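Local atomic coordinates of fucolectin-related protein (Streptococcus pneumoniae, PDB entry 2WMF), a protein that probably hydrolyses host blood-group carbohydrate antigens, as the catalytic module of a family 98 glycoside hydrolase. Residues 36-41 and 319-324; 117-122 and 126-131; 278-283 and 467-472. All coordinates share one frame; numbering follows the deposited sequence.

Interaction 1: residues 36-41 and 319-324; sequences ESPLLL and HAIQNP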
loop_
_atom_site.group_PDB
_atom_site.type_symbol
_atom_site.label_atom_id
_atom_site.label_comp_id
_atom_site.label_asym_id
_atom_site.label_seq_id
_atom_site.Cartn_x
_atom_site.Cartn_y
_atom_site.Cartn_z
ATOM N N GLU A 36 9.036 -1.163 13.329
ATOM C CA GLU A 36 8.331 -1.190 14.612
ATOM C C GLU A 36 7.399 -0.003 14.848
ATOM O O GLU A 36 6.647 0.015 15.811
ATOM C CB GLU A 36 9.345 -1.316 15.757
ATOM C CG GLU A 36 10.169 -2.600 15.583
ATOM C CD GLU A 36 11.269 -2.816 16.624
ATOM O OE1 GLU A 36 11.188 -2.190 17.679
ATOM O OE2 GLU A 36 12.211 -3.650 16.340
ATOM N N SER A 37 7.423 0.973 13.934
ATOM C CA SER A 37 6.655 2.210 14.056
ATOM C C SER A 37 6.280 2.716 12.643
ATOM O O SER A 37 6.847 3.682 12.141
ATOM C CB SER A 37 7.511 3.254 14.755
ATOM O OG SER A 37 6.841 4.458 14.998
ATOM N N PRO A 38 5.360 2.006 11.981
ATOM C CA PRO A 38 4.945 2.404 10.639
ATOM C C PRO A 38 4.097 3.670 10.678
ATOM O O PRO A 38 3.730 4.175 11.762
ATOM C CB PRO A 38 4.128 1.201 10.176
ATOM C CG PRO A 38 3.534 0.633 11.439
ATOM C CD PRO A 38 4.649 0.809 12.452
ATOM N N LEU A 39 3.813 4.215 9.492
ATOM C CA LEU A 39 3.076 5.460 9.366
ATOM C C LEU A 39 1.878 5.327 8.417
ATOM O O LEU A 39 2.004 4.820 7.288
ATOM C CB LEU A 39 4.000 6.617 8.868
ATOM C CG LEU A 39 3.325 7.980 8.678
ATOM C CD1 LEU A 39 2.881 8.501 10.062
ATOM C CD2 LEU A 39 4.241 9.018 7.987
ATOM N N LEU A 40 0.707 5.697 8.933
ATOM C CA LEU A 40 -0.531 5.739 8.130
ATOM C C LEU A 40 -0.880 7.190 7.853
ATOM O O LEU A 40 -1.094 7.964 8.785
ATOM C CB LEU A 40 -1.664 5.031 8.884
ATOM C CG LEU A 40 -3.074 5.102 8.259
ATOM C CD1 LEU A 40 -3.088 4.213 7.001
ATOM C CD2 LEU A 40 -4.209 4.677 9.221
ATOM N N LEU A 41 -0.962 7.551 6.564
ATOM C CA LEU A 41 -1.389 8.842 6.123
ATOM C C LEU A 41 -2.863 8.792 5.643
ATOM O O LEU A 41 -3.247 7.910 4.882
ATOM C CB LEU A 41 -0.512 9.378 4.993
ATOM C CG LEU A 41 0.933 9.724 5.370
ATOM C CD1 LEU A 41 1.837 9.861 4.124
ATOM C CD2 LEU A 41 0.959 11.003 6.206
ATOM N N HIS A 319 -2.407 -4.845 12.026
ATOM C CA HIS A 319 -1.489 -5.972 11.867
ATOM C C HIS A 319 -0.041 -5.488 11.807
ATOM O O HIS A 319 0.860 -6.070 12.469
ATOM C CB HIS A 319 -1.807 -6.827 10.628
ATOM C CG HIS A 319 -0.882 -7.988 10.477
ATOM N ND1 HIS A 319 -0.995 -9.145 11.224
ATOM C CD2 HIS A 319 0.188 -8.163 9.667
ATOM C CE1 HIS A 319 -0.049 -9.990 10.850
ATOM N NE2 HIS A 319 0.713 -9.402 9.952
ATOM N N ALA A 320 0.197 -4.444 11.025
ATOM C CA ALA A 320 1.547 -3.909 10.792
ATOM C C ALA A 320 2.146 -3.240 12.054
ATOM O O ALA A 320 3.369 -3.258 12.247
ATOM C CB ALA A 320 1.541 -2.928 9.608
ATOM N N ILE A 321 1.292 -2.674 12.911
ATOM C CA ILE A 321 1.737 -2.126 14.212
ATOM C C ILE A 321 2.112 -3.273 15.153
ATOM O O ILE A 321 3.142 -3.216 15.836
ATOM C CB ILE A 321 0.676 -1.238 14.899
ATOM C CG1 ILE A 321 0.335 -0.014 14.033
ATOM C CG2 ILE A 321 1.150 -0.785 16.301
ATOM C CD1 ILE A 321 -0.996 0.645 14.409
ATOM N N GLN A 322 1.263 -4.299 15.193
ATOM C CA GLN A 322 1.411 -5.377 16.185
ATOM C C GLN A 322 2.522 -6.355 15.828
ATOM O O GLN A 322 3.112 -6.990 16.710
ATOM C CB GLN A 322 0.067 -6.076 16.377
ATOM C CG GLN A 322 -0.944 -5.092 17.060
ATOM C CD GLN A 322 -2.371 -5.628 17.164
ATOM O OE1 GLN A 322 -2.619 -6.815 16.964
ATOM N NE2 GLN A 322 -3.334 -4.718 17.460
ATOM N N ASN A 323 2.798 -6.468 14.534
ATOM C CA ASN A 323 3.773 -7.388 13.993
ATOM C C ASN A 323 4.699 -6.633 13.058
ATOM O O ASN A 323 4.364 -6.440 11.877
ATOM C CB ASN A 323 3.054 -8.477 13.214
ATOM C CG ASN A 323 2.050 -9.195 14.043
ATOM O OD1 ASN A 323 2.407 -10.126 14.758
ATOM N ND2 ASN A 323 0.787 -8.730 14.028
ATOM N N PRO A 324 5.856 -6.151 13.569
ATOM C CA PRO A 324 6.747 -5.371 12.718
ATOM C C PRO A 324 7.060 -6.027 11.380
ATOM O O PRO A 324 7.300 -7.232 11.317
ATOM C CB PRO A 324 8.009 -5.246 13.578
ATOM C CG PRO A 324 7.441 -5.200 14.993
ATOM C CD PRO A 324 6.389 -6.278 14.938
HETATM O O HOH W 1 5.281 -1.985 16.636
#
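P38 puts the CG corner of its ring against the last turn of helix 307-322, and E36 meets P324 just beyond the end of that helix. The proline CG lies 4.0 Å from A320 O and 4.2 Å from I321 CG1, with the A320 methyl a little farther off, so a single ring corner rests on both backbone and side chain of the helix. In I321 the CG1 branch lies anti to the carbonyl carbon and beside its own backbone N (chi1 -61°), which turns this arm, rather than CG2, toward P38. E36 behaves differently: its CB leads away from the helix, and the methylene does the touching, CG of E36 coming within 3.8 Å of P324 CG, while the extended chain carries the carboxylate away from the proline. Polar linkage comes from a water lying 2.6 Å from both E36 O and I321 O; it is placed to donate to either, although more acceptors surround it than it has protons. The helix end is fixed by N323, the first residue to leave helical geometry. Its amide ND2 folds back to H319 O (3.1 Å, 155° at the hydrogen), in the carbonyl plane and on a lone pair, so H319 O is gripped twice, by N323 N as well. N323 CB lies over one face of the H319 ring, offset toward its rim. This is the closing seam of an eight-stranded beta/alpha barrel, at the N-terminal end of its first strand. Strand 39-45 runs between strands 74-79 and 289-293, and L40 packs on I313, I314 and F317 of helix 307-322, which thus covers the outer side of the seam.

Interaction 2: residues 117-122 and 126-131; sequences LVIMSA and NTVPPE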
loop_
_atom_site.group_PDB
_atom_site.type_symbol
_atom_site.label_atom_id
_atom_site.label_comp_id
_atom_site.label_asym_id
_atom_site.label_seq_id
_atom_site.Cartn_x
_atom_site.Cartn_y
_atom_site.Cartn_z
ATOM N N LEU A 117 2.243 18.468 4.375
ATOM C CA LEU A 117 1.716 19.321 3.309
ATOM C C LEU A 117 2.151 18.777 1.955
ATOM O O LEU A 117 3.313 18.466 1.765
ATOM C CB LEU A 117 2.240 20.752 3.407
ATOM C CG LEU A 117 2.089 21.525 4.710
ATOM C CD1 LEU A 117 2.688 22.935 4.517
ATOM C CD2 LEU A 117 0.630 21.530 5.109
ATOM N N VAL A 118 1.212 18.676 1.018
ATOM C CA VAL A 118 1.545 18.380 -0.384
ATOM C C VAL A 118 1.977 19.697 -1.020
ATOM O O VAL A 118 1.150 20.605 -1.173
ATOM C CB VAL A 118 0.365 17.802 -1.174
ATOM C CG1 VAL A 118 0.797 17.535 -2.619
ATOM C CG2 VAL A 118 -0.220 16.514 -0.490
ATOM N N ILE A 119 3.262 19.813 -1.323
ATOM C CA ILE A 119 3.833 21.043 -1.909
ATOM C C ILE A 119 4.330 20.901 -3.339
ATOM O O ILE A 119 4.689 21.900 -3.957
ATOM C CB ILE A 119 4.925 21.684 -1.025
ATOM C CG1 ILE A 119 6.210 20.836 -1.015
ATOM C CG2 ILE A 119 4.356 21.910 0.443
ATOM C CD1 ILE A 119 7.370 21.548 -0.361
ATOM N N MET A 120 4.353 19.667 -3.860
ATOM C CA MET A 120 4.752 19.402 -5.227
ATOM C C MET A 120 3.815 18.367 -5.858
ATOM O O MET A 120 3.448 17.406 -5.202
ATOM C CB MET A 120 6.187 18.833 -5.304
ATOM C CG MET A 120 7.340 19.807 -4.997
ATOM S SD MET A 120 8.939 19.018 -5.108
ATOM C CE MET A 120 9.202 18.979 -6.888
ATOM N N SER A 121 3.392 18.635 -7.107
ATOM C CA SER A 121 2.597 17.681 -7.864
ATOM C C SER A 121 2.509 18.064 -9.346
ATOM O O SER A 121 2.619 19.242 -9.702
ATOM C CB SER A 121 1.183 17.592 -7.302
ATOM O OG SER A 121 0.481 16.493 -7.867
ATOM N N ALA A 122 2.364 17.038 -10.170
ATOM C CA ALA A 122 2.009 17.166 -11.583
ATOM C C ALA A 122 2.889 18.192 -12.323
ATOM O O ALA A 122 2.385 19.038 -13.077
ATOM C CB ALA A 122 0.509 17.482 -11.720
ATOM N N ASN A 126 7.051 26.018 -10.191
ATOM C CA ASN A 126 7.035 27.240 -9.339
ATOM C C ASN A 126 6.247 26.989 -8.061
ATOM O O ASN A 126 5.151 27.534 -7.834
ATOM C CB ASN A 126 6.491 28.431 -10.156
ATOM C CG ASN A 126 7.402 28.788 -11.319
ATOM O OD1 ASN A 126 6.955 28.892 -12.461
ATOM N ND2 ASN A 126 8.697 28.941 -11.041
ATOM N N THR A 127 6.840 26.128 -7.218
ATOM C CA THR A 127 6.262 25.704 -5.941
ATOM C C THR A 127 6.796 26.614 -4.840
ATOM O O THR A 127 7.679 27.453 -5.109
ATOM C CB THR A 127 6.603 24.232 -5.680
ATOM O OG1 THR A 127 8.009 23.998 -5.913
ATOM C CG2 THR A 127 5.736 23.342 -6.628
ATOM N N VAL A 128 6.293 26.448 -3.621
ATOM C CA VAL A 128 6.644 27.367 -2.522
ATOM C C VAL A 128 8.142 27.362 -2.281
ATOM O O VAL A 128 8.826 26.323 -2.428
ATOM C CB VAL A 128 5.844 27.085 -1.199
ATOM C CG1 VAL A 128 4.363 27.417 -1.394
ATOM C CG2 VAL A 128 6.041 25.661 -0.727
ATOM N N PRO A 129 8.699 28.544 -1.956
ATOM C CA PRO A 129 10.146 28.588 -1.734
ATOM C C PRO A 129 10.643 27.727 -0.581
ATOM O O PRO A 129 9.962 27.625 0.421
ATOM C CB PRO A 129 10.386 30.075 -1.399
ATOM C CG PRO A 129 9.238 30.814 -2.002
ATOM C CD PRO A 129 8.076 29.881 -1.837
ATOM N N PRO A 130 11.817 27.119 -0.719
ATOM C CA PRO A 130 12.366 26.405 0.447
ATOM C C PRO A 130 12.484 27.261 1.719
ATOM O O PRO A 130 12.273 26.767 2.826
ATOM C CB PRO A 130 13.754 25.948 -0.037
ATOM C CG PRO A 130 13.635 25.860 -1.523
ATOM C CD PRO A 130 12.664 26.945 -1.916
ATOM N N GLU A 131 12.833 28.533 1.553
ATOM C CA GLU A 131 12.878 29.463 2.686
ATOM C C GLU A 131 11.511 29.582 3.426
ATOM O O GLU A 131 11.465 29.662 4.673
ATOM C CB GLU A 131 13.339 30.813 2.148
ATOM C CG GLU A 131 14.769 30.826 1.533
ATOM C CD GLU A 131 14.945 30.205 0.110
ATOM O OE1 GLU A 131 13.957 29.937 -0.633
ATOM O OE2 GLU A 131 16.143 29.981 -0.262
HETATM O O HOH W 2 4.064 24.602 -3.673
#
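I119 and M120, near the end of strand 115-121, face T127 and V128 in the loop that leads into helix 130-139: the strand-to-helix connection of the beta-alpha-beta unit 115-121, 130-139, 143-149 in the eight-stranded barrel, at the C-terminal ends of its strands. The apolar part is small. I119 CB and V128 CG2 approach to 4.1 Å, and the T127 methyl CG2 lies 4.2 Å from M120 CG; V128 packs on I119 alone, while the T127 methyl touches both strand residues. V128 offers the methyl that lies between its backbone N and carbonyl carbon. I119 and V128 also both touch Y101, while I119 and M120 both lie on Y166, so helices 95-111 and 159-172 also pack on these residues. Polar ties between the two segments run through a water. It donates to I119 O (2.8 Å) and accepts from V128 N (2.9 Å), linking a strand carbonyl to a loop amide within a buried contact. Further ties lie in the second shell. The hydroxyl of Y166 hydrogen-bonds with both T127 OG1 and V128 O, holding the loop from helix 159-172, and S121 OG bonds to I149 O of the adjacent strand 143-149. P129 is at the N-cap position, and the helix begins at P130. The last kind of contact is a close approach of carbon to oxygen. In T127, OG1 lies between backbone N and carbonyl carbon (chi1 48°), which puts CG2 anti to the carbonyl carbon. The threonine methyl thereby comes to 3.2 Å from I119 O, and T127 CB follows at 3.5 Å from the same oxygen.

Interaction 3: residues 278-283 and 467-472; sequences EMMNVY and YAVVKE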
loop_
_atom_site.group_PDB
_atom_site.type_symbol
_atom_site.label_atom_id
_atom_site.label_comp_id
_atom_site.label_asym_id
_atom_site.label_seq_id
_atom_site.Cartn_x
_atom_site.Cartn_y
_atom_site.Cartn_z
ATOM N N GLU A 278 -2.967 -4.992 -1.320
ATOM C CA GLU A 278 -1.956 -4.040 -1.789
ATOM C C GLU A 278 -1.010 -3.591 -0.625
ATOM O O GLU A 278 0.197 -3.515 -0.816
ATOM C CB GLU A 278 -2.586 -2.832 -2.510
ATOM C CG GLU A 278 -3.510 -3.149 -3.672
ATOM C CD GLU A 278 -3.697 -1.969 -4.588
ATOM O OE1 GLU A 278 -2.725 -1.229 -4.824
ATOM O OE2 GLU A 278 -4.838 -1.730 -5.056
ATOM N N MET A 279 -1.582 -3.328 0.555
ATOM C CA MET A 279 -0.753 -2.990 1.710
ATOM C C MET A 279 0.153 -4.178 2.083
ATOM O O MET A 279 1.320 -3.988 2.431
ATOM C CB MET A 279 -1.596 -2.615 2.940
ATOM C CG MET A 279 -2.538 -1.394 2.703
ATOM S SD MET A 279 -3.731 -1.200 4.068
ATOM C CE MET A 279 -2.679 -0.696 5.434
ATOM N N MET A 280 -0.382 -5.409 2.013
ATOM C CA MET A 280 0.446 -6.587 2.279
ATOM C C MET A 280 1.691 -6.698 1.374
ATOM O O MET A 280 2.728 -7.087 1.829
ATOM C CB MET A 280 -0.379 -7.857 2.138
ATOM C CG MET A 280 0.348 -9.111 2.594
ATOM S SD MET A 280 -0.582 -10.644 2.330
ATOM C CE MET A 280 -1.792 -10.502 3.637
ATOM N N ASN A 281 1.584 -6.342 0.087
ATOM C CA ASN A 281 2.720 -6.338 -0.819
ATOM C C ASN A 281 3.828 -5.417 -0.328
ATOM O O ASN A 281 5.015 -5.700 -0.549
ATOM C CB ASN A 281 2.267 -5.857 -2.209
ATOM C CG ASN A 281 1.481 -6.909 -2.990
ATOM O OD1 ASN A 281 1.244 -8.037 -2.528
ATOM N ND2 ASN A 281 1.025 -6.503 -4.180
ATOM N N VAL A 282 3.408 -4.309 0.268
ATOM C CA VAL A 282 4.349 -3.282 0.791
ATOM C C VAL A 282 4.967 -3.806 2.104
ATOM O O VAL A 282 6.217 -3.912 2.227
ATOM C CB VAL A 282 3.646 -1.928 0.950
ATOM C CG1 VAL A 282 4.517 -0.956 1.746
ATOM C CG2 VAL A 282 3.273 -1.352 -0.474
ATOM N N TYR A 283 4.092 -4.149 3.031
ATOM C CA TYR A 283 4.480 -4.696 4.361
ATOM C C TYR A 283 5.514 -5.828 4.238
ATOM O O TYR A 283 6.606 -5.790 4.851
ATOM C CB TYR A 283 3.222 -5.152 5.105
ATOM C CG TYR A 283 3.522 -5.911 6.356
ATOM C CD1 TYR A 283 3.680 -5.246 7.560
ATOM C CD2 TYR A 283 3.561 -7.299 6.361
ATOM C CE1 TYR A 283 3.942 -5.953 8.737
ATOM C CE2 TYR A 283 3.814 -8.015 7.547
ATOM C CZ TYR A 283 4.004 -7.327 8.729
ATOM O OH TYR A 283 4.289 -8.066 9.905
ATOM N N TYR A 467 -7.646 -12.564 2.094
ATOM C CA TYR A 467 -6.280 -12.733 2.522
ATOM C C TYR A 467 -6.245 -13.465 3.878
ATOM O O TYR A 467 -7.245 -13.527 4.628
ATOM C CB TYR A 467 -5.482 -11.439 2.510
ATOM C CG TYR A 467 -5.764 -10.440 3.643
ATOM C CD1 TYR A 467 -5.202 -10.606 4.910
ATOM C CD2 TYR A 467 -6.614 -9.352 3.465
ATOM C CE1 TYR A 467 -5.434 -9.676 5.945
ATOM C CE2 TYR A 467 -6.841 -8.411 4.487
ATOM C CZ TYR A 467 -6.254 -8.574 5.738
ATOM O OH TYR A 467 -6.466 -7.629 6.747
ATOM N N ALA A 468 -5.062 -14.034 4.142
ATOM C CA ALA A 468 -4.812 -14.764 5.386
ATOM C C ALA A 468 -3.382 -14.562 5.816
ATOM O O ALA A 468 -2.473 -14.390 4.963
ATOM C CB ALA A 468 -5.129 -16.268 5.219
ATOM N N VAL A 469 -3.177 -14.599 7.142
ATOM C CA VAL A 469 -1.846 -14.622 7.707
ATOM C C VAL A 469 -1.827 -15.743 8.722
ATOM O O VAL A 469 -2.690 -15.800 9.615
ATOM C CB VAL A 469 -1.437 -13.294 8.398
ATOM C CG1 VAL A 469 0.074 -13.344 8.821
ATOM C CG2 VAL A 469 -1.698 -12.077 7.503
ATOM N N VAL A 470 -0.842 -16.609 8.598
ATOM C CA VAL A 470 -0.703 -17.717 9.553
ATOM C C VAL A 470 0.668 -17.610 10.222
ATOM O O VAL A 470 1.708 -17.717 9.549
ATOM C CB VAL A 470 -0.844 -19.126 8.857
ATOM C CG1 VAL A 470 -0.596 -20.284 9.873
ATOM C CG2 VAL A 470 -2.182 -19.275 8.102
ATOM N N LYS A 471 0.665 -17.378 11.530
ATOM C CA LYS A 471 1.901 -17.310 12.302
ATOM C C LYS A 471 2.108 -18.591 13.121
ATOM O O LYS A 471 1.202 -19.030 13.858
ATOM C CB LYS A 471 1.868 -16.106 13.250
ATOM C CG LYS A 471 3.157 -15.942 14.053
ATOM C CD LYS A 471 3.189 -14.679 14.934
ATOM C CE LYS A 471 4.085 -13.626 14.318
ATOM N NZ LYS A 471 4.123 -12.344 15.173
ATOM N N GLU A 472 3.303 -19.168 12.995
ATOM C CA GLU A 472 3.675 -20.344 13.778
ATOM C C GLU A 472 4.448 -19.909 15.012
ATOM O O GLU A 472 5.608 -19.504 14.923
ATOM C CB GLU A 472 4.510 -21.299 12.943
ATOM C CG GLU A 472 3.814 -21.751 11.651
ATOM C CD GLU A 472 4.550 -22.930 10.997
ATOM O OE1 GLU A 472 4.480 -24.028 11.583
ATOM O OE2 GLU A 472 5.189 -22.780 9.922
#
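M280 has CG anti to its backbone N (chi1 -172°), which sends the chain straight out from helix 272-283. A bend at chi3 (-74°) then swings the terminal methyl onto strand 467-472. In Y467 the ring carbon CG sits between backbone N and carbonyl carbon (chi1 75°), raising the ring from the strand on the side of the helix. The methyl CE of M280 makes every close approach: it lies 3.6 Å from Y467 CD1, 4.0 Å from Y467 CB and 4.2 Å from V469 CG2. It meets the tyrosine at a slant, near the root of the ring, and the two side chains run obliquely to one another. V469, two residues along and thus on the same side of the strand, brings up the CG2 branch, while A468 contributes its carbonyl O at 4.2 Å from M280 CE. Y432 and Y434 of the adjacent strand 430-434 also touch M280, so the methionine rests against a patch rich in tyrosine. The axes stay 11.0 Å apart, and in this contact M280, with Y467 reaching back, bridges the gap between a helix of the barrel and an antiparallel sheet of the C-terminal domain. The contact itself is apolar, probably held mainly by dispersion, so its hold depends on close fit and burial more than on direction.

How the interactions relate
Interactions 1 and 2 both belong to the barrel sheet, at different ends of its strands: interaction 1 closes the seam between first strand and last helix of the barrel, whereas interaction 2 is local, within one crossover, their centres about 28 Å apart. Interaction 3 instead ties the barrel to the C-terminal domain. It adjoins interaction 1, as Y283 OH lies 2.6 Å from N323 O and K471 NZ 2.8 Å from N323 OD1, probable hydrogen bonds that make the end of helix 307-322 a shared junction. Interactions 2 and 3 are buried; interaction 1 is half surface, with E36 and P324 exposed. Both barrel contacts use a bridging water, while the interdomain one is apolar.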